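Local coordinates for protein pumilio homology domain family member 4 (Saccharomyces cerevisiae, PDB 3BWT) that binds mRNA through an RNA-binding domain built of eight helical Pumilio repeats, at residues Lys102-Ile107 / Asn134-Lys139; Gln65-Glu70 / Ile77-Ile82; Pro85-Ile90 / Gln114-Ser119; Asn187-Leu192 / Gln210-Lys215. One frame throughout, in Å; residues are numbered along the deposited sequence.

All four contacts join helices of one all-helical Pumilio homology domain, which has no strands. Along the chain interaction 2 (65-70 with 77-82) is complete before the others begin; interactions 3 and 1 then interleave, and interaction 4 comes last. Interactions 1, 2 and 3 form a cluster, with centres 11 to 13 Å apart: Leu103 of interaction 1 packs on Val116 of interaction 3, Thr80 of interaction 2 on Ile115 of interaction 3, and Lys102 forms a long, weak ion pair with Glu69. Interaction 4 stands apart, its centre about 23 Å from interaction 1 and about 36 Å from interaction 2. Packing within and between repeats thus recurs along the superhelix that serves as the RNA-binding scaffold.

Interaction 1 of 4, residues Lys102-Ile107 / Asn134-Lys139; sequences KLIECI and NHVIQK
Lys139 reaches across to Ile104 and Glu105, joining a helix of Pumilio repeat 4 to one of repeat 3. Its CB points at the neighbouring helix, and with CG anti to the backbone N (chi1 -170°) the chain sets out past Ile104, the two side chains running in opposite senses. Lys139 CG lies 3.7 Å from Ile104 CG2. Bends at chi2 and chi3 then turn the chain towards Glu105: CD rests 3.7 Å from Glu105 CG, CE comes alongside the carboxylate, and NZ closes a salt bridge to Glu105 OE2 at 2.7 Å, meeting the anti lone pair on the side away from OE1. Lys102 NZ holds that other oxygen weakly, so two lysines share one carboxylate; Lys139 NZ also makes a weak hydrogen bond to Gln142 OE1. Beneath this polar layer, Ile104 CD1 meets Val136 CG1 at 3.8 Å, with the side chains nearly perpendicular. The two helical segments run almost parallel, at 7°, with axes 9.9 Å apart. Helix 110-120 touches both segments, through Val116 on Leu103 and Leu120 on Val136, while helix 60-70 covers Leu103 and helix 169-179 packs against Ile137 and Gln138.

Interaction 2 of 4, residues Gln65-Glu70 / Ile77-Ile82; sequences QKLLEE and IVLTKI
The helical hairpin that makes up most of Pumilio repeat 2, in which helix 73-83 folds back on helix 60-70 after a short turn, closes here on Leu67, Leu68 and Leu79. One methyl serves both partners: Leu79 CD1 lies 3.9 Å from Leu67 CD2 and 4.1 Å from Leu68 CD2, so it fits against two successive leucines of the first helix. Leu79 and Leu67 both point towards the opposite segment and meet nearly at right angles. Leu68 leaves its backbone beside the contact, and its CD2 is the branch that swings in to touch. Leu67 has CG anti to the backbone N (chi1 -170°), whereas CG of Leu68 sits beside the N (chi1 -72°); together with the different starting directions this brings both CD2 atoms to Leu79 CD1. No hydrogen bond crosses between the segments, and the three leucines are buried, so the joint is purely apolar. Charge is kept to the far side of helix 60-70, where Lys66 NZ makes long salt bridges to Glu69 OE1 and Glu70 OE1, the hydrogen bond to the latter weak, and a salt bridge to Asp33. Around the leucines, helix 37-47 supplies Ile43 and Thr47 against Leu67 and Phe44 against Leu79, helix 22-34 adds Leu32, and helix 96-106 brings Leu103 onto Leu68 and Thr80; Ile115 of helix 110-120 also packs on Thr80.

Interaction 3 of 4, residues Pro85-Ile90 / Gln114-Ser119; sequences PHFVEI and QIVVDS
Phe87 and Ser119 make the close part of this contact, with Val116 completing it; here helix 87-92 packs on helix 110-120 within the helical fold of a Pumilio-family repeat. Phe87, buried at the start of its helix, leaves the backbone towards the second segment, and the CD2-CE2 side of its ring does the touching. Phe87 CD2 lies 3.4 Å from Ser119 CB and Phe87 CE2 lies 3.7 Å from the same carbon, which approaches the ring obliquely. Val116 CG2 comes in at the ring edge, close to its plane, 4.1 Å from Phe87 CE2, and the two side chains stand at about a right angle. With Val116 CG1 anti to the backbone N (chi1 165°), CG2 is the methyl left at the ring. The serine offers CB to the ring, while its hydroxyl is bound within its own helix: Ser119 OG donates to Ile115 O at 3.0 Å, with a C=O...O angle of 160° and the donor tilted 20° from the carbonyl plane. Ser84 O is a further, weak partner of that hydroxyl.

Away from this apolar patch the contact opens out. Pro85 and His86, the latter at the N-cap, point away from the second helix, and the Pro85 side chain stays back, its CD 5.4 Å from Ser119 OG. Glu89, Gln114 and Asp118 are exposed to solvent, and Asp118 forms a salt bridge with Arg121. Both segments share helix 96-106 as a neighbour: its Leu100 packs on Phe87 and Ile90, its Leu103 on Val116, while helix 51-55 packs Val52 and Met55 on Ile90, and Ile115 packs on helix 73-83.

Interaction 4 of 4, residues Asn187-Leu192 / Gln210-Lys215; sequences NLCDKL and QYIITK
Ile212 presses against Cys189 and Leu192, a helix-helix joint of the Pumilio fold in which helix 182-193 packs on helix 205-219. The apolar contacts carry the whole contact: no hydrogen bond or salt bridge crosses it, and all three residues are buried with their side chains directed at the opposite segment. The backbones are nearest at Cys189 and Ile212, whose CA atoms are 7.8 Å apart. From one side Cys189 SG rests 4.2 Å from Ile212 CG1, part of the long branch of the isoleucine, which stands beside its backbone N (chi1 -66°) with CG2 anti to that nitrogen. Helices 169-179 and 224-232 add Leu177 and Tyr224, each of which touches both Cys189 and Ile212.

Polar interactions are placed around this core. On the first helix Asp190 OD1 is hydrogen-bonded to Tyr224 OH, and Lys191 NZ to Ser157 O of helix 146-158; on the second, Tyr211 OH pairs with Asp178 OD1. One turn along from Cys189, the other apolar touch joins two methyl ends, Leu192 CD1 and Ile212 CD1, 4.2 Å apart.

Interaction 1 of 4, residues Lys102-Ile107 / Asn134-Lys139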
loop_
_atom_site.group_PDB
_atom_site.type_symbol
_atom_site.label_atom_id
_atom_site.label_comp_id
_atom_site.label_asym_id
_atom_site.label_seq_id
_atom_site.Cartn_x
_atom_site.Cartn_y
_atom_site.Cartn_z
ATOM N N LYS A 102 1.469 8.292 14.943
ATOM C CA LYS A 102 1.845 7.910 16.301
ATOM C C LYS A 102 0.668 8.001 17.269
ATOM O O LYS A 102 0.464 7.115 18.104
ATOM C CB LYS A 102 2.990 8.770 16.817
ATOM C CG LYS A 102 3.753 8.114 17.952
ATOM C CD LYS A 102 4.517 6.932 17.416
ATOM C CE LYS A 102 5.335 6.250 18.480
ATOM N NZ LYS A 102 6.090 5.124 17.862
ATOM N N LEU A 103 -0.095 9.080 17.159
ATOM C CA LEU A 103 -1.293 9.243 17.966
ATOM C C LEU A 103 -2.189 8.018 17.833
ATOM O O LEU A 103 -2.613 7.433 18.825
ATOM C CB LEU A 103 -2.044 10.500 17.545
ATOM C CG LEU A 103 -3.235 10.964 18.387
ATOM C CD1 LEU A 103 -3.345 12.481 18.352
ATOM C CD2 LEU A 103 -4.527 10.329 17.904
ATOM N N ILE A 104 -2.468 7.632 16.595
ATOM C CA ILE A 104 -3.285 6.460 16.310
ATOM C C ILE A 104 -2.680 5.175 16.898
ATOM O O ILE A 104 -3.393 4.345 17.458
ATOM C CB ILE A 104 -3.508 6.299 14.796
ATOM C CG1 ILE A 104 -4.323 7.481 14.258
ATOM C CG2 ILE A 104 -4.203 4.984 14.499
ATOM C CD1 ILE A 104 -4.387 7.564 12.740
ATOM N N GLU A 105 -1.367 5.023 16.782
ATOM C CA GLU A 105 -0.690 3.875 17.365
ATOM C C GLU A 105 -0.838 3.836 18.872
ATOM O O GLU A 105 -0.818 2.762 19.481
ATOM C CB GLU A 105 0.789 3.909 17.018
ATOM C CG GLU A 105 1.071 3.450 15.618
ATOM C CD GLU A 105 2.499 3.665 15.218
ATOM O OE1 GLU A 105 3.247 4.278 16.015
ATOM O OE2 GLU A 105 2.865 3.225 14.104
ATOM N N CYS A 106 -0.983 5.013 19.473
ATOM C CA CYS A 106 -0.950 5.137 20.925
ATOM C C CYS A 106 -2.299 4.989 21.620
ATOM O O CYS A 106 -2.346 4.718 22.814
ATOM C CB CYS A 106 -0.324 6.467 21.332
ATOM S SG CYS A 106 1.452 6.486 21.241
ATOM N N ILE A 107 -3.390 5.172 20.888
ATOM C CA ILE A 107 -4.691 5.205 21.538
ATOM C C ILE A 107 -5.101 3.846 22.073
ATOM O O ILE A 107 -4.978 2.832 21.402
ATOM C CB ILE A 107 -5.801 5.808 20.645
ATOM C CG1 ILE A 107 -6.037 4.946 19.408
ATOM C CG2 ILE A 107 -5.453 7.241 20.269
ATOM C CD1 ILE A 107 -7.009 5.570 18.427
ATOM N N ASN A 134 -2.404 9.578 2.980
ATOM C CA ASN A 134 -2.727 8.174 2.780
ATOM C C ASN A 134 -2.153 7.307 3.888
ATOM O O ASN A 134 -2.715 6.267 4.240
ATOM C CB ASN A 134 -2.271 7.699 1.394
ATOM C CG ASN A 134 -0.778 7.432 1.317
ATOM O OD1 ASN A 134 -0.339 6.295 1.476
ATOM N ND2 ASN A 134 0.006 8.470 1.053
ATOM N N HIS A 135 -1.057 7.759 4.478
ATOM C CA HIS A 135 -0.446 7.013 5.564
ATOM C C HIS A 135 -1.242 7.058 6.862
ATOM O O HIS A 135 -1.257 6.083 7.624
ATOM C CB HIS A 135 0.992 7.465 5.775
ATOM C CG HIS A 135 1.849 7.269 4.566
ATOM N ND1 HIS A 135 2.125 6.022 4.047
ATOM C CD2 HIS A 135 2.476 8.157 3.762
ATOM C CE1 HIS A 135 2.893 6.152 2.983
ATOM N NE2 HIS A 135 3.119 7.436 2.787
ATOM N N VAL A 136 -1.904 8.178 7.123
ATOM C CA VAL A 136 -2.742 8.253 8.311
ATOM C C VAL A 136 -3.862 7.247 8.141
ATOM O O VAL A 136 -4.157 6.467 9.045
ATOM C CB VAL A 136 -3.338 9.648 8.520
ATOM C CG1 VAL A 136 -4.497 9.583 9.496
ATOM C CG2 VAL A 136 -2.283 10.605 9.013
ATOM N N ILE A 137 -4.467 7.263 6.961
ATOM C CA ILE A 137 -5.531 6.322 6.627
ATOM C C ILE A 137 -5.095 4.851 6.755
ATOM O O ILE A 137 -5.832 4.032 7.292
ATOM C CB ILE A 137 -6.103 6.615 5.221
ATOM C CG1 ILE A 137 -6.801 7.975 5.234
ATOM C CG2 ILE A 137 -7.057 5.505 4.772
ATOM C CD1 ILE A 137 -7.636 8.204 6.494
ATOM N N GLN A 138 -3.898 4.520 6.279
ATOM C CA GLN A 138 -3.392 3.155 6.408
ATOM C C GLN A 138 -3.164 2.766 7.866
ATOM O O GLN A 138 -3.408 1.630 8.254
ATOM C CB GLN A 138 -2.095 2.981 5.636
ATOM C CG GLN A 138 -2.229 3.161 4.152
ATOM C CD GLN A 138 -0.943 2.810 3.432
ATOM O OE1 GLN A 138 -0.329 1.787 3.718
ATOM N NE2 GLN A 138 -0.525 3.661 2.501
ATOM N N LYS A 139 -2.689 3.705 8.672
ATOM C CA LYS A 139 -2.426 3.428 10.079
ATOM C C LYS A 139 -3.713 2.985 10.743
ATOM O O LYS A 139 -3.724 2.097 11.580
ATOM C CB LYS A 139 -1.879 4.674 10.770
ATOM C CG LYS A 139 -1.359 4.444 12.167
ATOM C CD LYS A 139 -0.376 3.296 12.222
ATOM C CE LYS A 139 0.958 3.643 11.596
ATOM N NZ LYS A 139 1.893 2.478 11.654
#

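Interaction 2 of 4, residues Gln65-Glu70 / Ile77-Ile82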
loop_
_atom_site.group_PDB
_atom_site.type_symbol
_atom_site.label_atom_id
_atom_site.label_comp_id
_atom_site.label_asym_id
_atom_site.label_seq_id
_atom_site.Cartn_x
_atom_site.Cartn_y
_atom_site.Cartn_z
ATOM N N GLN A 65 5.303 13.167 19.259
ATOM C CA GLN A 65 5.340 11.713 19.122
ATOM C C GLN A 65 5.851 11.080 20.401
ATOM O O GLN A 65 5.311 10.078 20.871
ATOM C CB GLN A 65 6.256 11.300 17.977
ATOM C CG GLN A 65 5.702 11.594 16.607
ATOM C CD GLN A 65 6.467 10.892 15.523
ATOM O OE1 GLN A 65 6.513 9.665 15.477
ATOM N NE2 GLN A 65 7.069 11.661 14.632
ATOM N N LYS A 66 6.909 11.665 20.952
ATOM C CA LYS A 66 7.503 11.157 22.167
ATOM C C LYS A 66 6.532 11.412 23.319
ATOM O O LYS A 66 6.295 10.537 24.156
ATOM C CB LYS A 66 8.850 11.831 22.408
ATOM C CG LYS A 66 9.644 11.268 23.576
ATOM C CD LYS A 66 9.921 9.780 23.412
ATOM C CE LYS A 66 10.466 9.176 24.704
ATOM N NZ LYS A 66 10.105 7.736 24.832
ATOM N N LEU A 67 5.954 12.606 23.330
ATOM C CA LEU A 67 4.987 13.006 24.349
ATOM C C LEU A 67 3.804 12.062 24.375
ATOM O O LEU A 67 3.348 11.660 25.439
ATOM C CB LEU A 67 4.493 14.433 24.095
ATOM C CG LEU A 67 3.663 15.038 25.224
ATOM C CD1 LEU A 67 4.510 15.233 26.460
ATOM C CD2 LEU A 67 3.043 16.346 24.799
ATOM N N LEU A 68 3.311 11.707 23.193
ATOM C CA LEU A 68 2.179 10.793 23.085
ATOM C C LEU A 68 2.435 9.428 23.756
ATOM O O LEU A 68 1.544 8.865 24.392
ATOM C CB LEU A 68 1.761 10.625 21.623
ATOM C CG LEU A 68 1.059 11.837 20.998
ATOM C CD1 LEU A 68 1.179 11.836 19.472
ATOM C CD2 LEU A 68 -0.392 11.907 21.425
ATOM N N GLU A 69 3.644 8.897 23.626
ATOM C CA GLU A 69 3.950 7.617 24.254
ATOM C C GLU A 69 3.924 7.728 25.770
ATOM O O GLU A 69 3.463 6.826 26.458
ATOM C CB GLU A 69 5.323 7.105 23.823
ATOM C CG GLU A 69 5.399 6.605 22.394
ATOM C CD GLU A 69 6.833 6.519 21.891
ATOM O OE1 GLU A 69 7.744 6.236 22.704
ATOM O OE2 GLU A 69 7.052 6.748 20.683
ATOM N N GLU A 70 4.408 8.852 26.283
ATOM C CA GLU A 70 4.785 8.945 27.690
ATOM C C GLU A 70 3.698 9.544 28.579
ATOM O O GLU A 70 3.758 9.441 29.808
ATOM C CB GLU A 70 6.083 9.744 27.823
ATOM C CG GLU A 70 7.008 9.197 28.888
ATOM C CD GLU A 70 7.448 7.778 28.593
ATOM O OE1 GLU A 70 7.862 7.505 27.439
ATOM O OE2 GLU A 70 7.384 6.936 29.517
ATOM N N ILE A 77 -6.029 11.885 25.701
ATOM C CA ILE A 77 -7.369 12.191 25.212
ATOM C C ILE A 77 -7.563 13.684 24.973
ATOM O O ILE A 77 -8.329 14.086 24.090
ATOM C CB ILE A 77 -8.454 11.635 26.156
ATOM C CG1 ILE A 77 -8.315 10.114 26.234
ATOM C CG2 ILE A 77 -9.835 11.983 25.649
ATOM C CD1 ILE A 77 -9.067 9.474 27.359
ATOM N N VAL A 78 -6.856 14.505 25.746
ATOM C CA VAL A 78 -6.940 15.946 25.581
ATOM C C VAL A 78 -6.200 16.365 24.317
ATOM O O VAL A 78 -6.690 17.192 23.542
ATOM C CB VAL A 78 -6.372 16.709 26.801
ATOM C CG1 VAL A 78 -6.291 18.212 26.509
ATOM C CG2 VAL A 78 -7.210 16.436 28.037
ATOM N N LEU A 79 -5.015 15.799 24.111
ATOM C CA LEU A 79 -4.255 16.082 22.903
ATOM C C LEU A 79 -5.063 15.678 21.678
ATOM O O LEU A 79 -5.054 16.379 20.658
ATOM C CB LEU A 79 -2.905 15.366 22.915
ATOM C CG LEU A 79 -1.936 15.832 24.002
ATOM C CD1 LEU A 79 -0.525 15.291 23.776
ATOM C CD2 LEU A 79 -1.924 17.349 24.093
ATOM N N THR A 80 -5.776 14.559 21.781
ATOM C CA THR A 80 -6.601 14.095 20.669
ATOM C C THR A 80 -7.739 15.078 20.422
ATOM O O THR A 80 -8.030 15.415 19.277
ATOM C CB THR A 80 -7.215 12.672 20.900
ATOM O OG1 THR A 80 -6.191 11.721 21.224
ATOM C CG2 THR A 80 -7.956 12.202 19.653
ATOM N N LYS A 81 -8.384 15.538 21.489
ATOM C CA LYS A 81 -9.532 16.435 21.325
ATOM C C LYS A 81 -9.153 17.778 20.709
ATOM O O LYS A 81 -9.897 18.324 19.901
ATOM C CB LYS A 81 -10.287 16.638 22.643
ATOM C CG LYS A 81 -11.103 15.416 23.081
ATOM C CD LYS A 81 -11.839 15.657 24.407
ATOM C CE LYS A 81 -12.689 14.448 24.806
ATOM N NZ LYS A 81 -13.523 14.720 26.016
ATOM N N ILE A 82 -7.990 18.293 21.082
ATOM C CA ILE A 82 -7.532 19.583 20.603
ATOM C C ILE A 82 -7.126 19.507 19.140
ATOM O O ILE A 82 -7.424 20.413 18.346
ATOM C CB ILE A 82 -6.328 20.089 21.441
ATOM C CG1 ILE A 82 -6.796 20.550 22.831
ATOM C CG2 ILE A 82 -5.578 21.203 20.716
ATOM C CD1 ILE A 82 -5.674 21.026 23.739
#

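Interaction 3 of 4, residues Pro85-Ile90 / Gln114-Ser119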
loop_
_atom_site.group_PDB
_atom_site.type_symbol
_atom_site.label_atom_id
_atom_site.label_comp_id
_atom_site.label_asym_id
_atom_site.label_seq_id
_atom_site.Cartn_x
_atom_site.Cartn_y
_atom_site.Cartn_z
ATOM N N PRO A 85 -9.990 18.488 15.289
ATOM C CA PRO A 85 -10.598 19.368 14.283
ATOM C C PRO A 85 -9.619 19.794 13.178
ATOM O O PRO A 85 -10.019 20.425 12.204
ATOM C CB PRO A 85 -11.009 20.600 15.100
ATOM C CG PRO A 85 -11.067 20.128 16.515
ATOM C CD PRO A 85 -9.999 19.100 16.630
ATOM N N HIS A 86 -8.349 19.456 13.327
ATOM C CA HIS A 86 -7.353 19.910 12.378
ATOM C C HIS A 86 -6.632 18.746 11.718
ATOM O O HIS A 86 -5.514 18.882 11.233
ATOM C CB HIS A 86 -6.369 20.825 13.084
ATOM C CG HIS A 86 -7.022 22.002 13.721
ATOM N ND1 HIS A 86 -7.326 22.047 15.064
ATOM C CD2 HIS A 86 -7.468 23.163 13.193
ATOM C CE1 HIS A 86 -7.914 23.197 15.338
ATOM N NE2 HIS A 86 -8.008 23.892 14.221
ATOM N N PHE A 87 -7.293 17.600 11.696
ATOM C CA PHE A 87 -6.674 16.392 11.191
ATOM C C PHE A 87 -6.288 16.503 9.725
ATOM O O PHE A 87 -5.258 15.977 9.326
ATOM C CB PHE A 87 -7.576 15.187 11.442
ATOM C CG PHE A 87 -7.362 14.557 12.775
ATOM C CD1 PHE A 87 -6.472 15.117 13.678
ATOM C CD2 PHE A 87 -8.056 13.419 13.139
ATOM C CE1 PHE A 87 -6.268 14.542 14.920
ATOM C CE2 PHE A 87 -7.864 12.843 14.375
ATOM C CZ PHE A 87 -6.970 13.404 15.272
ATOM N N VAL A 88 -7.099 17.190 8.925
ATOM C CA VAL A 88 -6.784 17.356 7.507
ATOM C C VAL A 88 -5.492 18.147 7.346
ATOM O O VAL A 88 -4.581 17.743 6.629
ATOM C CB VAL A 88 -7.921 18.065 6.731
ATOM C CG1 VAL A 88 -7.424 18.551 5.392
ATOM C CG2 VAL A 88 -9.102 17.126 6.547
ATOM N N GLU A 89 -5.423 19.281 8.024
ATOM C CA GLU A 89 -4.234 20.108 7.985
ATOM C C GLU A 89 -3.013 19.299 8.402
ATOM O O GLU A 89 -1.961 19.380 7.773
ATOM C CB GLU A 89 -4.400 21.306 8.914
ATOM C CG GLU A 89 -3.161 22.167 9.018
ATOM C CD GLU A 89 -3.228 23.147 10.162
ATOM O OE1 GLU A 89 -4.334 23.366 10.727
ATOM O OE2 GLU A 89 -2.160 23.690 10.496
ATOM N N ILE A 90 -3.162 18.523 9.468
ATOM C CA ILE A 90 -2.060 17.753 10.025
ATOM C C ILE A 90 -1.647 16.616 9.097
ATOM O O ILE A 90 -0.462 16.358 8.921
ATOM C CB ILE A 90 -2.416 17.190 11.410
ATOM C CG1 ILE A 90 -2.824 18.324 12.354
ATOM C CG2 ILE A 90 -1.255 16.413 11.991
ATOM C CD1 ILE A 90 -3.353 17.854 13.680
ATOM N N GLN A 114 -13.316 6.613 18.529
ATOM C CA GLN A 114 -14.491 7.268 17.981
ATOM C C GLN A 114 -14.188 8.706 17.591
ATOM O O GLN A 114 -14.636 9.171 16.549
ATOM C CB GLN A 114 -15.674 7.190 18.946
ATOM C CG GLN A 114 -16.440 5.890 18.820
ATOM C CD GLN A 114 -16.577 5.451 17.371
ATOM O OE1 GLN A 114 -16.194 4.335 17.013
ATOM N NE2 GLN A 114 -17.113 6.335 16.525
ATOM N N ILE A 115 -13.410 9.401 18.413
ATOM C CA ILE A 115 -12.971 10.752 18.075
ATOM C C ILE A 115 -12.132 10.777 16.792
ATOM O O ILE A 115 -12.231 11.708 15.989
ATOM C CB ILE A 115 -12.185 11.411 19.235
ATOM C CG1 ILE A 115 -13.128 11.761 20.391
ATOM C CG2 ILE A 115 -11.449 12.655 18.756
ATOM C CD1 ILE A 115 -12.420 12.274 21.635
ATOM N N VAL A 116 -11.311 9.750 16.596
ATOM C CA VAL A 116 -10.488 9.694 15.403
ATOM C C VAL A 116 -11.323 9.386 14.163
ATOM O O VAL A 116 -11.239 10.111 13.181
ATOM C CB VAL A 116 -9.304 8.718 15.550
ATOM C CG1 VAL A 116 -8.696 8.403 14.195
ATOM C CG2 VAL A 116 -8.249 9.311 16.478
ATOM N N VAL A 117 -12.141 8.337 14.197
ATOM C CA VAL A 117 -12.982 8.036 13.037
ATOM C C VAL A 117 -13.897 9.214 12.740
ATOM O O VAL A 117 -14.044 9.608 11.589
ATOM C CB VAL A 117 -13.827 6.743 13.198
ATOM C CG1 VAL A 117 -13.006 5.636 13.844
ATOM C CG2 VAL A 117 -15.073 7.008 14.017
ATOM N N ASP A 118 -14.498 9.790 13.775
ATOM C CA ASP A 118 -15.401 10.917 13.577
ATOM C C ASP A 118 -14.664 12.046 12.863
ATOM O O ASP A 118 -15.239 12.733 12.021
ATOM C CB ASP A 118 -15.965 11.422 14.906
ATOM C CG ASP A 118 -17.053 10.522 15.475
ATOM O OD1 ASP A 118 -17.313 9.437 14.902
ATOM O OD2 ASP A 118 -17.647 10.912 16.509
ATOM N N SER A 119 -13.388 12.219 13.199
ATOM C CA SER A 119 -12.602 13.342 12.701
ATOM C C SER A 119 -12.070 13.114 11.301
ATOM O O SER A 119 -11.888 14.067 10.552
ATOM C CB SER A 119 -11.428 13.638 13.628
ATOM O OG SER A 119 -11.832 14.411 14.737
#

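Interaction 4 of 4, residues Asn187-Leu192 / Gln210-Lys215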
loop_
_atom_site.group_PDB
_atom_site.type_symbol
_atom_site.label_atom_id
_atom_site.label_comp_id
_atom_site.label_asym_id
_atom_site.label_seq_id
_atom_site.Cartn_x
_atom_site.Cartn_y
_atom_site.Cartn_z
ATOM N N ASN A 187 -16.816 -7.656 -0.022
ATOM C CA ASN A 187 -17.600 -6.566 -0.587
ATOM C C ASN A 187 -16.733 -5.629 -1.424
ATOM O O ASN A 187 -17.178 -5.103 -2.442
ATOM C CB ASN A 187 -18.358 -5.805 0.499
ATOM C CG ASN A 187 -19.556 -6.583 1.027
ATOM O OD1 ASN A 187 -20.093 -7.457 0.344
ATOM N ND2 ASN A 187 -19.979 -6.265 2.246
ATOM N N LEU A 188 -15.484 -5.454 -1.004
ATOM C CA LEU A 188 -14.539 -4.612 -1.725
ATOM C C LEU A 188 -14.094 -5.265 -3.036
ATOM O O LEU A 188 -14.066 -4.618 -4.084
ATOM C CB LEU A 188 -13.324 -4.305 -0.842
ATOM C CG LEU A 188 -12.165 -3.508 -1.447
ATOM C CD1 LEU A 188 -12.667 -2.263 -2.133
ATOM C CD2 LEU A 188 -11.162 -3.158 -0.366
ATOM N N CYS A 189 -13.752 -6.545 -2.978
ATOM C CA CYS A 189 -13.309 -7.249 -4.171
ATOM C C CYS A 189 -14.418 -7.376 -5.203
ATOM O O CYS A 189 -14.157 -7.337 -6.409
ATOM C CB CYS A 189 -12.737 -8.612 -3.813
ATOM S SG CYS A 189 -11.173 -8.513 -2.931
ATOM N N ASP A 190 -15.654 -7.520 -4.733
ATOM C CA ASP A 190 -16.804 -7.503 -5.628
ATOM C C ASP A 190 -16.789 -6.229 -6.479
ATOM O O ASP A 190 -16.868 -6.290 -7.711
ATOM C CB ASP A 190 -18.103 -7.579 -4.834
ATOM C CG ASP A 190 -18.366 -8.963 -4.261
ATOM O OD1 ASP A 190 -17.641 -9.921 -4.612
ATOM O OD2 ASP A 190 -19.312 -9.087 -3.451
ATOM N N LYS A 191 -16.674 -5.077 -5.822
ATOM C CA LYS A 191 -16.619 -3.800 -6.530
ATOM C C LYS A 191 -15.438 -3.730 -7.501
ATOM O O LYS A 191 -15.589 -3.342 -8.673
ATOM C CB LYS A 191 -16.570 -2.640 -5.539
ATOM C CG LYS A 191 -17.704 -2.679 -4.520
ATOM C CD LYS A 191 -18.141 -1.288 -4.112
ATOM C CE LYS A 191 -19.477 -1.327 -3.389
ATOM N NZ LYS A 191 -20.227 -0.044 -3.565
ATOM N N LEU A 192 -14.267 -4.118 -7.008
ATOM C CA LEU A 192 -13.059 -4.158 -7.822
ATOM C C LEU A 192 -13.220 -5.077 -9.032
ATOM O O LEU A 192 -12.760 -4.759 -10.134
ATOM C CB LEU A 192 -11.873 -4.614 -6.976
ATOM C CG LEU A 192 -11.524 -3.698 -5.806
ATOM C CD1 LEU A 192 -10.509 -4.357 -4.901
ATOM C CD2 LEU A 192 -11.007 -2.371 -6.314
ATOM N N GLN A 210 -3.394 -7.454 -8.963
ATOM C CA GLN A 210 -2.379 -8.435 -8.588
ATOM C C GLN A 210 -2.443 -8.762 -7.102
ATOM O O GLN A 210 -2.216 -9.894 -6.693
ATOM C CB GLN A 210 -0.987 -7.904 -8.886
ATOM C CG GLN A 210 -0.676 -7.622 -10.344
ATOM C CD GLN A 210 0.800 -7.301 -10.525
ATOM O OE1 GLN A 210 1.661 -8.120 -10.209
ATOM N NE2 GLN A 210 1.100 -6.099 -11.003
ATOM N N TYR A 211 -2.726 -7.757 -6.285
ATOM C CA TYR A 211 -2.633 -7.937 -4.854
ATOM C C TYR A 211 -3.715 -8.890 -4.351
ATOM O O TYR A 211 -3.509 -9.636 -3.394
ATOM C CB TYR A 211 -2.699 -6.591 -4.138
ATOM C CG TYR A 211 -2.063 -6.636 -2.769
ATOM C CD1 TYR A 211 -0.723 -6.979 -2.620
ATOM C CD2 TYR A 211 -2.802 -6.360 -1.631
ATOM C CE1 TYR A 211 -0.138 -7.031 -1.378
ATOM C CE2 TYR A 211 -2.228 -6.416 -0.378
ATOM C CZ TYR A 211 -0.896 -6.751 -0.255
ATOM O OH TYR A 211 -0.325 -6.808 0.994
ATOM N N ILE A 212 -4.871 -8.860 -5.001
ATOM C CA ILE A 212 -5.955 -9.758 -4.652
ATOM C C ILE A 212 -5.457 -11.179 -4.768
ATOM O O ILE A 212 -5.701 -12.003 -3.898
ATOM C CB ILE A 212 -7.148 -9.582 -5.599
ATOM C CG1 ILE A 212 -7.766 -8.198 -5.405
ATOM C CG2 ILE A 212 -8.176 -10.719 -5.402
ATOM C CD1 ILE A 212 -8.832 -7.862 -6.417
ATOM N N ILE A 213 -4.750 -11.455 -5.857
ATOM C CA ILE A 213 -4.231 -12.788 -6.115
ATOM C C ILE A 213 -3.119 -13.130 -5.137
ATOM O O ILE A 213 -3.098 -14.207 -4.559
ATOM C CB ILE A 213 -3.731 -12.893 -7.547
ATOM C CG1 ILE A 213 -4.879 -12.567 -8.500
ATOM C CG2 ILE A 213 -3.173 -14.280 -7.823
ATOM C CD1 ILE A 213 -4.550 -12.770 -9.954
ATOM N N THR A 214 -2.200 -12.195 -4.949
ATOM C CA THR A 214 -1.153 -12.326 -3.946
ATOM C C THR A 214 -1.700 -12.777 -2.597
ATOM O O THR A 214 -1.165 -13.688 -1.961
ATOM C CB THR A 214 -0.430 -10.979 -3.759
ATOM O OG1 THR A 214 0.389 -10.732 -4.904
ATOM C CG2 THR A 214 0.433 -10.978 -2.495
ATOM N N LYS A 215 -2.774 -12.123 -2.175
ATOM C CA LYS A 215 -3.365 -12.350 -0.866
ATOM C C LYS A 215 -4.018 -13.718 -0.788
ATOM O O LYS A 215 -3.784 -14.486 0.154
ATOM C CB LYS A 215 -4.379 -11.244 -0.556
ATOM C CG LYS A 215 -3.768 -10.064 0.184
ATOM C CD LYS A 215 -3.795 -10.328 1.697
ATOM C CE LYS A 215 -2.604 -9.717 2.410
ATOM N NZ LYS A 215 -2.436 -10.237 3.795
#